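Local coordinates for hemolysin-like protein containing CBS domains (Oenococcus oeni, PDB 3OCO) that is of unknown function, its paired CBS domains being part of a longer membrane protein whose family is thought to bind flavin adenine dinucleotide, at residues 69-74 with 89-94; 33-38 with 54-59; 40-45 with 82-87; 93-98 with 116-121. All coordinates share one frame; numbering follows the deposited sequence.

Interaction 1 of 4, residues 69-74 with 89-94; sequences GYAYNY and STIMRD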
loop_
_atom_site.group_PDB
_atom_site.type_symbol
_atom_site.label_atom_id
_atom_site.label_comp_id
_atom_site.label_asym_id
_atom_site.label_seq_id
_atom_site.Cartn_x
_atom_site.Cartn_y
_atom_site.Cartn_z
ATOM N N GLY A 69 5.319 14.402 10.886
ATOM C CA GLY A 69 4.256 13.433 10.644
ATOM C C GLY A 69 4.155 13.028 9.180
ATOM O O GLY A 69 5.104 13.242 8.422
ATOM N N TYR A 70 3.021 12.456 8.766
ATOM C CA TYR A 70 2.830 12.168 7.342
ATOM C C TYR A 70 1.479 12.600 6.851
ATOM O O TYR A 70 0.541 12.726 7.648
ATOM C CB TYR A 70 3.054 10.692 7.017
ATOM C CG TYR A 70 1.884 9.784 7.339
ATOM C CD1 TYR A 70 1.016 9.334 6.336
ATOM C CD2 TYR A 70 1.656 9.358 8.637
ATOM C CE1 TYR A 70 -0.058 8.490 6.636
ATOM C CE2 TYR A 70 0.598 8.520 8.948
ATOM C CZ TYR A 70 -0.258 8.089 7.948
ATOM O OH TYR A 70 -1.302 7.256 8.293
ATOM N N ALA A 71 1.399 12.842 5.536
ATOM C CA ALA A 71 0.117 13.073 4.849
ATOM C C ALA A 71 -0.275 11.909 3.913
ATOM O O ALA A 71 0.524 11.435 3.101
ATOM C CB ALA A 71 0.139 14.380 4.090
ATOM N N TYR A 72 -1.523 11.478 4.039
ATOM C CA TYR A 72 -2.049 10.293 3.366
ATOM C C TYR A 72 -2.791 10.682 2.073
ATOM O O TYR A 72 -3.657 11.553 2.097
ATOM C CB TYR A 72 -2.966 9.578 4.370
ATOM C CG TYR A 72 -3.619 8.270 3.944
ATOM C CD1 TYR A 72 -3.023 7.410 3.027
ATOM C CD2 TYR A 72 -4.816 7.878 4.523
ATOM C CE1 TYR A 72 -3.644 6.195 2.660
ATOM C CE2 TYR A 72 -5.428 6.686 4.191
ATOM C CZ TYR A 72 -4.848 5.848 3.259
ATOM O OH TYR A 72 -5.497 4.666 2.947
ATOM N N ASN A 73 -2.432 10.068 0.943
ATOM C CA ASN A 73 -3.078 10.409 -0.345
ATOM C C ASN A 73 -4.612 10.489 -0.282
ATOM O O ASN A 73 -5.207 11.483 -0.720
ATOM C CB ASN A 73 -2.592 9.535 -1.525
ATOM C CG ASN A 73 -2.856 8.012 -1.337
ATOM O OD1 ASN A 73 -3.457 7.557 -0.360
ATOM N ND2 ASN A 73 -2.392 7.233 -2.300
ATOM N N TYR A 74 -5.240 9.463 0.295
ATOM C CA TYR A 74 -6.690 9.481 0.540
ATOM C C TYR A 74 -7.173 10.781 1.180
ATOM O O TYR A 74 -8.191 11.351 0.757
ATOM C CB TYR A 74 -7.099 8.320 1.438
ATOM C CG TYR A 74 -8.573 8.286 1.800
ATOM C CD1 TYR A 74 -9.531 7.881 0.881
ATOM C CD2 TYR A 74 -8.995 8.616 3.077
ATOM C CE1 TYR A 74 -10.870 7.832 1.226
ATOM C CE2 TYR A 74 -10.326 8.570 3.431
ATOM C CZ TYR A 74 -11.265 8.178 2.503
ATOM O OH TYR A 74 -12.597 8.131 2.868
ATOM N N SER A 89 -1.248 20.661 7.780
ATOM C CA SER A 89 -1.408 20.428 9.213
ATOM C C SER A 89 -2.819 19.996 9.588
ATOM O O SER A 89 -3.037 19.333 10.599
ATOM C CB SER A 89 -1.050 21.691 10.005
ATOM O OG SER A 89 -1.793 22.808 9.533
ATOM N N THR A 90 -3.799 20.395 8.798
ATOM C CA THR A 90 -5.159 20.009 9.124
ATOM C C THR A 90 -5.426 18.514 8.858
ATOM O O THR A 90 -6.290 17.930 9.506
ATOM C CB THR A 90 -6.197 20.929 8.450
ATOM O OG1 THR A 90 -6.200 20.713 7.031
ATOM C CG2 THR A 90 -5.866 22.412 8.773
ATOM N N ILE A 91 -4.655 17.886 7.965
ATOM C CA ILE A 91 -4.788 16.436 7.732
ATOM C C ILE A 91 -3.649 15.540 8.290
ATOM O O ILE A 91 -3.828 14.344 8.478
ATOM C CB ILE A 91 -4.991 16.101 6.228
ATOM C CG1 ILE A 91 -3.774 16.508 5.394
ATOM C CG2 ILE A 91 -6.270 16.743 5.679
ATOM C CD1 ILE A 91 -3.879 16.047 3.951
HETATM N N MSE A 92 -2.484 16.121 8.542
HETATM C CA MSE A 92 -1.307 15.375 9.004
HETATM C C MSE A 92 -1.586 14.362 10.122
HETATM O O MSE A 92 -2.341 14.644 11.052
HETATM C CB MSE A 92 -0.279 16.395 9.478
HETATM C CG MSE A 92 1.041 15.860 9.968
HETATM SE SE MSE A 92 2.105 17.396 10.609
HETATM C CE MSE A 92 1.338 17.536 12.399
ATOM N N ARG A 93 -0.963 13.188 10.051
ATOM C CA ARG A 93 -1.093 12.205 11.129
ATOM C C ARG A 93 0.269 11.727 11.609
ATOM O O ARG A 93 1.266 11.938 10.926
ATOM C CB ARG A 93 -1.985 11.018 10.721
ATOM C CG ARG A 93 -2.035 10.739 9.240
ATOM C CD ARG A 93 -3.464 10.724 8.719
ATOM N NE ARG A 93 -4.078 9.404 8.786
ATOM C CZ ARG A 93 -5.379 9.178 8.644
ATOM N NH1 ARG A 93 -5.856 7.946 8.727
ATOM N NH2 ARG A 93 -6.209 10.188 8.428
ATOM N N ASP A 94 0.289 11.082 12.777
ATOM C CA ASP A 94 1.522 10.787 13.534
ATOM C C ASP A 94 2.485 9.803 12.893
ATOM O O ASP A 94 2.094 8.944 12.116
ATOM C CB ASP A 94 1.185 10.231 14.919
ATOM C CG ASP A 94 0.470 11.225 15.788
ATOM O OD1 ASP A 94 0.446 12.416 15.418
ATOM O OD2 ASP A 94 -0.059 10.811 16.843
HETATM O O HOH W 1 -3.068 12.557 6.142
#
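Where strand 66-72 meets the loop between helix 73-83 and strand 96-99, Tyr70 and Arg93 form a single antiparallel bridge of the hydrogen-bonded kind. Tyr70 N gives a bond of 2.8 Å to Arg93 O, and Arg93 N returns one of 2.9 Å to Tyr70 O; with N-H...O angles of 167° and 173° both are nearly straight. On the side-chain level the same two residues make a CH-pi contact: Arg93 CG lies over one face of the phenol, 3.7 Å from the centroid of the Tyr70 ring. Bends at chi2 and chi3 of Arg93 then turn the guanidinium 72° from the ring plane. The bridge pins loop 89-94, which leads from the strand and helix of one CBS sequence range into strand 96-99 of the other, to the edge strand of the three-stranded sheet. Arg93 NH2 forms a salt bridge with Asp75, and Tyr72 CD2 sits above the guanidinium face, 4.3 Å from Arg93 NH1. Past the bridge a water continues the link, accepting from Tyr72 N at 2.8 Å and donating to Ile91 O at 3.0 Å. Tyr72 is also the N-cap residue of helix 73-83, and its OH bonds Gln52 of the second subunit.

Interaction 2 of 4, residues 33-38 with 54-59; sequences SVVDVD and SRFPVT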
loop_
_atom_site.group_PDB
_atom_site.type_symbol
_atom_site.label_atom_id
_atom_site.label_comp_id
_atom_site.label_asym_id
_atom_site.label_seq_id
_atom_site.Cartn_x
_atom_site.Cartn_y
_atom_site.Cartn_z
ATOM N N SER A 33 10.457 12.181 -0.863
ATOM C CA SER A 33 9.639 13.326 -1.260
ATOM C C SER A 33 8.781 13.744 -0.076
ATOM O O SER A 33 8.028 12.932 0.476
ATOM C CB SER A 33 8.720 12.982 -2.435
ATOM O OG SER A 33 9.462 12.648 -3.592
ATOM N N VAL A 34 8.888 15.013 0.308
ATOM C CA VAL A 34 8.142 15.514 1.450
ATOM C C VAL A 34 7.187 16.643 1.073
ATOM O O VAL A 34 7.288 17.227 -0.004
ATOM C CB VAL A 34 9.102 15.996 2.559
ATOM C CG1 VAL A 34 10.097 14.890 2.900
ATOM C CG2 VAL A 34 9.832 17.255 2.125
ATOM N N VAL A 35 6.225 16.906 1.949
ATOM C CA VAL A 35 5.445 18.138 1.884
ATOM C C VAL A 35 5.598 18.898 3.205
ATOM O O VAL A 35 5.906 18.308 4.239
ATOM C CB VAL A 35 3.952 17.860 1.643
ATOM C CG1 VAL A 35 3.751 17.259 0.277
ATOM C CG2 VAL A 35 3.421 16.938 2.718
ATOM N N ASP A 36 5.351 20.194 3.172
ATOM C CA ASP A 36 5.555 21.047 4.340
ATOM C C ASP A 36 4.248 21.314 5.098
ATOM O O ASP A 36 3.180 21.414 4.492
ATOM C CB ASP A 36 6.202 22.372 3.915
ATOM C CG ASP A 36 6.575 23.247 5.103
ATOM O OD1 ASP A 36 7.390 22.785 5.928
ATOM O OD2 ASP A 36 6.051 24.385 5.215
ATOM N N VAL A 37 4.342 21.444 6.421
ATOM C CA VAL A 37 3.166 21.656 7.260
ATOM C C VAL A 37 2.357 22.898 6.842
ATOM O O VAL A 37 1.170 23.011 7.148
ATOM C CB VAL A 37 3.554 21.762 8.747
ATOM C CG1 VAL A 37 4.463 22.984 8.990
ATOM C CG2 VAL A 37 2.321 21.828 9.614
ATOM N N ASP A 38 2.996 23.818 6.126
ATOM C CA ASP A 38 2.336 25.053 5.713
ATOM C C ASP A 38 1.969 25.090 4.233
ATOM O O ASP A 38 1.528 26.121 3.719
ATOM C CB ASP A 38 3.208 26.256 6.038
ATOM C CG ASP A 38 2.968 26.787 7.436
ATOM O OD1 ASP A 38 2.211 26.157 8.209
ATOM O OD2 ASP A 38 3.543 27.847 7.754
ATOM N N SER A 54 1.851 7.086 -1.782
ATOM C CA SER A 54 0.587 7.257 -1.087
ATOM C C SER A 54 0.749 7.977 0.247
ATOM O O SER A 54 -0.225 8.469 0.824
ATOM C CB SER A 54 -0.096 5.909 -0.883
ATOM O OG SER A 54 0.713 5.058 -0.108
ATOM N N ARG A 55 1.978 8.026 0.743
ATOM C CA ARG A 55 2.267 8.720 1.998
ATOM C C ARG A 55 3.470 9.636 1.890
ATOM O O ARG A 55 4.540 9.211 1.455
ATOM C CB ARG A 55 2.501 7.725 3.122
ATOM C CG ARG A 55 1.335 6.809 3.335
ATOM C CD ARG A 55 1.566 5.960 4.534
ATOM N NE ARG A 55 0.431 5.095 4.789
ATOM C CZ ARG A 55 0.422 3.800 4.515
ATOM N NH1 ARG A 55 1.504 3.241 3.979
ATOM N NH2 ARG A 55 -0.656 3.072 4.793
ATOM N N PHE A 56 3.279 10.891 2.285
ATOM C CA PHE A 56 4.350 11.883 2.252
ATOM C C PHE A 56 4.683 12.359 3.647
ATOM O O PHE A 56 3.827 12.904 4.347
ATOM C CB PHE A 56 3.935 13.100 1.433
ATOM C CG PHE A 56 3.889 12.854 -0.042
ATOM C CD1 PHE A 56 5.036 12.975 -0.813
ATOM C CD2 PHE A 56 2.699 12.515 -0.665
ATOM C CE1 PHE A 56 4.995 12.750 -2.187
ATOM C CE2 PHE A 56 2.651 12.290 -2.035
ATOM C CZ PHE A 56 3.805 12.412 -2.796
ATOM N N PRO A 57 5.940 12.167 4.052
ATOM C CA PRO A 57 6.470 12.808 5.253
ATOM C C PRO A 57 6.214 14.307 5.189
ATOM O O PRO A 57 6.408 14.935 4.123
ATOM C CB PRO A 57 7.966 12.545 5.146
ATOM C CG PRO A 57 8.078 11.340 4.275
ATOM C CD PRO A 57 6.986 11.475 3.282
ATOM N N VAL A 58 5.718 14.858 6.294
ATOM C CA VAL A 58 5.490 16.290 6.434
ATOM C C VAL A 58 6.649 16.944 7.217
ATOM O O VAL A 58 6.940 16.526 8.328
ATOM C CB VAL A 58 4.162 16.556 7.173
ATOM C CG1 VAL A 58 4.020 18.033 7.515
ATOM C CG2 VAL A 58 2.971 16.066 6.342
ATOM N N THR A 59 7.302 17.955 6.636
ATOM C CA THR A 59 8.399 18.655 7.303
ATOM C C THR A 59 7.910 19.895 8.041
ATOM O O THR A 59 6.917 20.513 7.660
ATOM C CB THR A 59 9.500 19.111 6.308
ATOM O OG1 THR A 59 8.992 20.124 5.436
ATOM C CG2 THR A 59 9.992 17.963 5.472
#
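Val35 and Val58 face each other in a parallel pair at the heart of a beta-alpha-beta unit of the first CBS domain, where strand 35-36 lies beside strand 55-60 and helix 41-51 makes the connection. The pairing rests on the backbone bridge; the side chains approach obliquely, but Val58 is modelled in two conformers and its methyl contact with Val35 CG2 is doubtful. That methyl of Val35 also reaches Phe56 CB, and Leu47 of the connecting helix packs on both Val35 and Phe56, so the Val35 face of the sheet is the one turned to the helix. The Phe56 ring presents its edge to Ser33 O, which lies 3.3 Å from Phe56 CD1. Ahead of strand 35-36, Val34 crosses Thr59 and Pro57 at about right angles. Val34 CG2 presses against Thr59 CG2 at 3.4 Å, tighter than usual van der Waals contact, while Val34 CG1 touches Pro57 CB. Three backbone bonds support this register. Val35 N reaches Pro57 O at 2.9 Å, Thr59 N returns to Val35 O, and Val37 N goes on to Thr59 O. Asp36 stands across Thr59 with CG anti to the backbone N (chi1 -174°), which brings OD1 beside the Thr59 hydroxyl; this oxygen also accepts from Asn62 N. Its other oxygen closes an Asx turn, Asp36 OD2 taking Asp38 N from above the carboxylate plane at 3.2 Å.

Interaction 3 of 4, residues 40-45 with 82-87; sequences TIADAL and IDDKAK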
loop_
_atom_site.group_PDB
_atom_site.type_symbol
_atom_site.label_atom_id
_atom_site.label_comp_id
_atom_site.label_asym_id
_atom_site.label_seq_id
_atom_site.Cartn_x
_atom_site.Cartn_y
_atom_site.Cartn_z
ATOM N N THR A 40 -0.514 23.949 1.157
ATOM C CA THR A 40 -1.946 23.725 1.087
ATOM C C THR A 40 -2.242 22.339 0.531
ATOM O O THR A 40 -1.400 21.716 -0.113
ATOM C CB THR A 40 -2.578 24.697 0.139
ATOM O OG1 THR A 40 -2.018 24.469 -1.158
ATOM C CG2 THR A 40 -2.283 26.143 0.577
ATOM N N ILE A 41 -3.460 21.874 0.764
ATOM C CA ILE A 41 -3.868 20.586 0.272
ATOM C C ILE A 41 -3.699 20.572 -1.227
ATOM O O ILE A 41 -3.184 19.619 -1.789
ATOM C CB ILE A 41 -5.309 20.314 0.619
ATOM C CG1 ILE A 41 -5.483 20.316 2.136
ATOM C CG2 ILE A 41 -5.752 18.981 0.019
ATOM C CD1 ILE A 41 -5.231 18.984 2.772
ATOM N N ALA A 42 -4.104 21.652 -1.873
ATOM C CA ALA A 42 -3.990 21.753 -3.323
ATOM C C ALA A 42 -2.576 21.488 -3.800
ATOM O O ALA A 42 -2.380 20.974 -4.897
ATOM C CB ALA A 42 -4.450 23.117 -3.798
ATOM N N ASP A 43 -1.594 21.853 -2.977
ATOM C CA ASP A 43 -0.189 21.603 -3.290
ATOM C C ASP A 43 0.128 20.120 -3.177
ATOM O O ASP A 43 0.750 19.532 -4.061
ATOM C CB ASP A 43 0.724 22.365 -2.330
ATOM C CG ASP A 43 0.761 23.853 -2.610
ATOM O OD1 ASP A 43 0.947 24.231 -3.788
ATOM O OD2 ASP A 43 0.619 24.641 -1.645
ATOM N N ALA A 44 -0.268 19.543 -2.051
ATOM C CA ALA A 44 -0.127 18.122 -1.827
ATOM C C ALA A 44 -0.774 17.294 -2.960
ATOM O O ALA A 44 -0.179 16.343 -3.443
ATOM C CB ALA A 44 -0.715 17.751 -0.472
ATOM N N LEU A 45 -1.983 17.667 -3.381
ATOM C CA LEU A 45 -2.686 16.959 -4.439
ATOM C C LEU A 45 -1.854 16.885 -5.709
ATOM O O LEU A 45 -1.675 15.812 -6.266
ATOM C CB LEU A 45 -4.026 17.612 -4.770
ATOM C CG LEU A 45 -4.737 16.906 -5.956
ATOM C CD1 LEU A 45 -4.997 15.447 -5.607
ATOM C CD2 LEU A 45 -6.047 17.596 -6.388
ATOM N N ILE A 82 -13.169 19.376 -0.756
ATOM C CA ILE A 82 -13.876 20.196 0.215
ATOM C C ILE A 82 -13.307 21.617 0.298
ATOM O O ILE A 82 -14.034 22.587 0.125
ATOM C CB ILE A 82 -13.906 19.532 1.587
ATOM C CG1 ILE A 82 -14.641 18.202 1.490
ATOM C CG2 ILE A 82 -14.555 20.451 2.623
ATOM C CD1 ILE A 82 -14.697 17.460 2.801
ATOM N N ASP A 83 -12.008 21.730 0.549
ATOM C CA ASP A 83 -11.363 23.029 0.647
ATOM C C ASP A 83 -9.862 22.862 0.483
ATOM O O ASP A 83 -9.161 22.589 1.454
ATOM C CB ASP A 83 -11.652 23.651 2.006
ATOM C CG ASP A 83 -11.057 25.033 2.148
ATOM O OD1 ASP A 83 -10.437 25.524 1.181
ATOM O OD2 ASP A 83 -11.220 25.631 3.231
ATOM N N ASP A 84 -9.379 23.019 -0.745
ATOM C CA ASP A 84 -7.983 22.734 -1.060
ATOM C C ASP A 84 -7.008 23.817 -0.597
ATOM O O ASP A 84 -5.816 23.750 -0.898
ATOM C CB ASP A 84 -7.804 22.509 -2.559
ATOM C CG ASP A 84 -8.019 23.767 -3.370
ATOM O OD1 ASP A 84 -8.202 24.841 -2.762
ATOM O OD2 ASP A 84 -8.008 23.684 -4.620
ATOM N N LYS A 85 -7.508 24.822 0.112
ATOM C CA LYS A 85 -6.641 25.890 0.610
ATOM C C LYS A 85 -6.212 25.598 2.035
ATOM O O LYS A 85 -5.295 26.224 2.548
ATOM C CB LYS A 85 -7.339 27.247 0.506
ATOM C CG LYS A 85 -7.683 27.610 -0.932
ATOM C CD LYS A 85 -8.610 28.800 -1.038
ATOM C CE LYS A 85 -8.711 29.259 -2.488
ATOM N NZ LYS A 85 -7.369 29.575 -3.075
ATOM N N ALA A 86 -6.869 24.635 2.671
ATOM C CA ALA A 86 -6.473 24.214 4.004
ATOM C C ALA A 86 -5.037 23.708 3.975
ATOM O O ALA A 86 -4.562 23.235 2.946
ATOM C CB ALA A 86 -7.417 23.148 4.531
ATOM N N LYS A 87 -4.353 23.825 5.111
ATOM C CA LYS A 87 -2.927 23.520 5.224
ATOM C C LYS A 87 -2.752 22.060 5.555
ATOM O O LYS A 87 -3.603 21.469 6.213
ATOM C CB LYS A 87 -2.287 24.334 6.369
ATOM C CG LYS A 87 -2.316 25.854 6.209
ATOM C CD LYS A 87 -1.425 26.276 5.053
ATOM C CE LYS A 87 -1.213 27.752 5.077
ATOM N NZ LYS A 87 -0.835 28.145 6.481
#
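Ile41 and Ala42, in the first turn of helix 41-51, direct their amide N-H groups at the turn that follows helix 73-83. Ile41 N bonds Ala86 O at 2.8 Å, and Ala42 N bonds Asp84 O at 2.9 Å, the latter in the carbonyl plane on a lone pair. Residues 83-86 form a type I beta turn; Asp84 O and Ala86 O take up N-H groups that the first turn of the helix leaves without an in-helix acceptor. The next amide, Asp43 N, is met by Thr40 OG1 at 3.2 Å. This is half of a capping box, whose other half is Thr40 N to Asp43 OD2 at 3.1 Å. With chi1 62°, Thr40 holds OG1 between its backbone N and carbonyl carbon, turned in to the helix end, while CG2, anti to the carbonyl carbon, lies 3.6 Å from Lys85 O. Asp43 OD2 takes a second bond, from Thr40 OG1, arriving 70° out of the carboxylate plane, which should fix the rotation of both groups. Asp84 CB rests 3.6 Å from Ala42 CB. Ile41 sets CG1 beside its backbone N (chi1 -61°), leaning on Ala86 CB at 4.2 Å. The contact lies at the surface, its centre about 20 Å from the centre of the chain, where Ile41 also packs on Ile76 and Gln79 of helix 73-83 and on Ile91 of the following loop.

Interaction 4 of 4, residues 93-98 with 116-121; sequences RDIVSV and VPMAIV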
loop_
_atom_site.group_PDB
_atom_site.type_symbol
_atom_site.label_atom_id
_atom_site.label_comp_id
_atom_site.label_asym_id
_atom_site.label_seq_id
_atom_site.Cartn_x
_atom_site.Cartn_y
_atom_site.Cartn_z
ATOM N N ARG A 93 -0.963 13.188 10.051
ATOM C CA ARG A 93 -1.093 12.205 11.129
ATOM C C ARG A 93 0.269 11.727 11.609
ATOM O O ARG A 93 1.266 11.938 10.926
ATOM C CB ARG A 93 -1.985 11.018 10.721
ATOM C CG ARG A 93 -2.035 10.739 9.240
ATOM C CD ARG A 93 -3.464 10.724 8.719
ATOM N NE ARG A 93 -4.078 9.404 8.786
ATOM C CZ ARG A 93 -5.379 9.178 8.644
ATOM N NH1 ARG A 93 -5.856 7.946 8.727
ATOM N NH2 ARG A 93 -6.209 10.188 8.428
ATOM N N ASP A 94 0.289 11.082 12.777
ATOM C CA ASP A 94 1.522 10.787 13.534
ATOM C C ASP A 94 2.485 9.803 12.893
ATOM O O ASP A 94 2.094 8.944 12.116
ATOM C CB ASP A 94 1.185 10.231 14.919
ATOM C CG ASP A 94 0.470 11.225 15.788
ATOM O OD1 ASP A 94 0.446 12.416 15.418
ATOM O OD2 ASP A 94 -0.059 10.811 16.843
ATOM N N ILE A 95 3.752 9.913 13.260
ATOM C CA ILE A 95 4.717 8.894 12.893
ATOM C C ILE A 95 5.389 8.381 14.131
ATOM O O ILE A 95 5.099 8.836 15.238
ATOM C CB ILE A 95 5.755 9.412 11.900
ATOM C CG1 ILE A 95 6.335 10.756 12.358
ATOM C CG2 ILE A 95 5.108 9.562 10.536
ATOM C CD1 ILE A 95 7.621 10.662 13.186
ATOM N N VAL A 96 6.261 7.399 13.949
ATOM C CA VAL A 96 7.147 6.980 15.021
ATOM C C VAL A 96 8.597 7.104 14.527
ATOM O O VAL A 96 8.889 6.894 13.347
ATOM C CB VAL A 96 6.808 5.563 15.525
ATOM C CG1 VAL A 96 7.158 4.518 14.471
ATOM C CG2 VAL A 96 7.527 5.278 16.833
ATOM N N SER A 97 9.500 7.499 15.414
ATOM C CA SER A 97 10.891 7.608 15.019
ATOM C C SER A 97 11.688 6.479 15.646
ATOM O O SER A 97 11.371 6.006 16.745
ATOM C CB SER A 97 11.462 8.979 15.400
ATOM O OG SER A 97 11.402 9.204 16.797
ATOM N N VAL A 98 12.707 6.026 14.929
ATOM C CA VAL A 98 13.521 4.904 15.381
ATOM C C VAL A 98 14.962 5.173 14.973
ATOM O O VAL A 98 15.188 5.827 13.950
ATOM C CB VAL A 98 13.052 3.564 14.741
ATOM C CG1 VAL A 98 11.532 3.403 14.844
ATOM C CG2 VAL A 98 13.474 3.468 13.284
ATOM N N VAL A 116 1.203 3.490 13.620
ATOM C CA VAL A 116 1.553 4.349 12.500
ATOM C C VAL A 116 2.019 3.472 11.342
ATOM O O VAL A 116 2.524 2.374 11.562
ATOM C CB VAL A 116 2.652 5.381 12.886
ATOM C CG1 VAL A 116 2.176 6.263 14.027
ATOM C CG2 VAL A 116 3.946 4.680 13.272
ATOM N N PRO A 117 1.829 3.937 10.100
ATOM C CA PRO A 117 2.342 3.174 8.963
ATOM C C PRO A 117 3.682 3.745 8.502
ATOM O O PRO A 117 4.238 3.344 7.480
ATOM C CB PRO A 117 1.272 3.400 7.887
ATOM C CG PRO A 117 0.413 4.576 8.390
ATOM C CD PRO A 117 1.047 5.096 9.650
HETATM N N MSE A 118 4.212 4.696 9.263
HETATM C CA MSE A 118 5.494 5.264 8.901
HETATM C C MSE A 118 6.439 5.397 10.079
HETATM O O MSE A 118 6.086 5.938 11.120
HETATM C CB MSE A 118 5.338 6.606 8.192
HETATM C CG MSE A 118 6.690 7.230 7.853
HETATM SE SE MSE A 118 6.593 8.657 6.554
HETATM C CE MSE A 118 6.307 10.192 7.707
ATOM N N ALA A 119 7.641 4.874 9.897
ATOM C CA ALA A 119 8.711 5.071 10.851
ATOM C C ALA A 119 9.721 6.005 10.219
ATOM O O ALA A 119 10.034 5.875 9.032
ATOM C CB ALA A 119 9.356 3.759 11.175
ATOM N N ILE A 120 10.224 6.956 11.001
ATOM C CA ILE A 120 11.258 7.843 10.507
ATOM C C ILE A 120 12.571 7.412 11.137
ATOM O O ILE A 120 12.679 7.350 12.372
ATOM C CB ILE A 120 10.964 9.337 10.845
ATOM C CG1 ILE A 120 9.799 9.877 10.017
ATOM C CG2 ILE A 120 12.144 10.187 10.503
ATOM C CD1 ILE A 120 8.516 9.147 10.197
ATOM N N VAL A 121 13.554 7.096 10.294
ATOM C CA VAL A 121 14.861 6.665 10.781
ATOM C C VAL A 121 15.752 7.890 11.079
ATOM O O VAL A 121 16.032 8.688 10.177
ATOM C CB VAL A 121 15.567 5.716 9.781
ATOM C CG1 VAL A 121 16.797 5.089 10.424
ATOM C CG2 VAL A 121 14.624 4.619 9.313
#
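Chi1 of -71° and chi2 of 59° at Ile120 carry its CD1 across to Ile95. CG1 of Ile120 stands beside its own backbone N, and from there CD1 is driven in to 3.3 Å from Ile95 CB, closer than normal van der Waals packing. Ile95 has CG1 between its backbone N and carbonyl carbon, which sets Ile95 CD1 at 3.5 Å from the same Ile120 CD1. A second crossing of side chains puts Val96 CG1 at 3.4 Å from Val116 CG2, again tight. Val116 CG1 points instead at the backbone, 3.3 Å from Asp94 O. These contacts lead into strands 96-99 and 119-122, the parallel pair of a beta-alpha-beta unit in the second CBS domain, with helix 104-113 as the crossover. The short strand axes come within 4.4 Å and cross at 33°. Val96, Val98, Ala119 and Val121 share one face, where Met111 of the helix touches Val96 and Ala119; Ser97 and Ile120 occupy the other. The bonds alternate as a parallel ladder requires: Val96 N to Met118 O at 3.2 Å, Ile120 N to Val96 O at 2.7 Å, Val98 N to Ile120 O at 2.9 Å. Strand 119-122 has its other neighbour in strand 128-132, to which Ala119 and Val121 bond through the backbone.

How the interactions relate
Interactions 2 and 4 are counterpart parallel strand pairs, one in each CBS domain, with centres about 13 Å apart; they meet directly where Arg55 CZ lies 3.5 Å from Pro117 CB. Interaction 1 lies between them in the fold. It shares Arg93 and Asp94 with interaction 4, and it continues the sheet of interaction 2 through Ala71 N to Phe56 O at 2.7 Å, a probable hydrogen bond. Interaction 3 is peripheral: its centre is about 23 Å from that of interaction 4, with nearest atoms about 10 Å apart. It does reach interaction 1, where Ile41 CD1 packs 3.4 Å from Ile91 CD1, and it touches interaction 2 through Lys87 and Asp38.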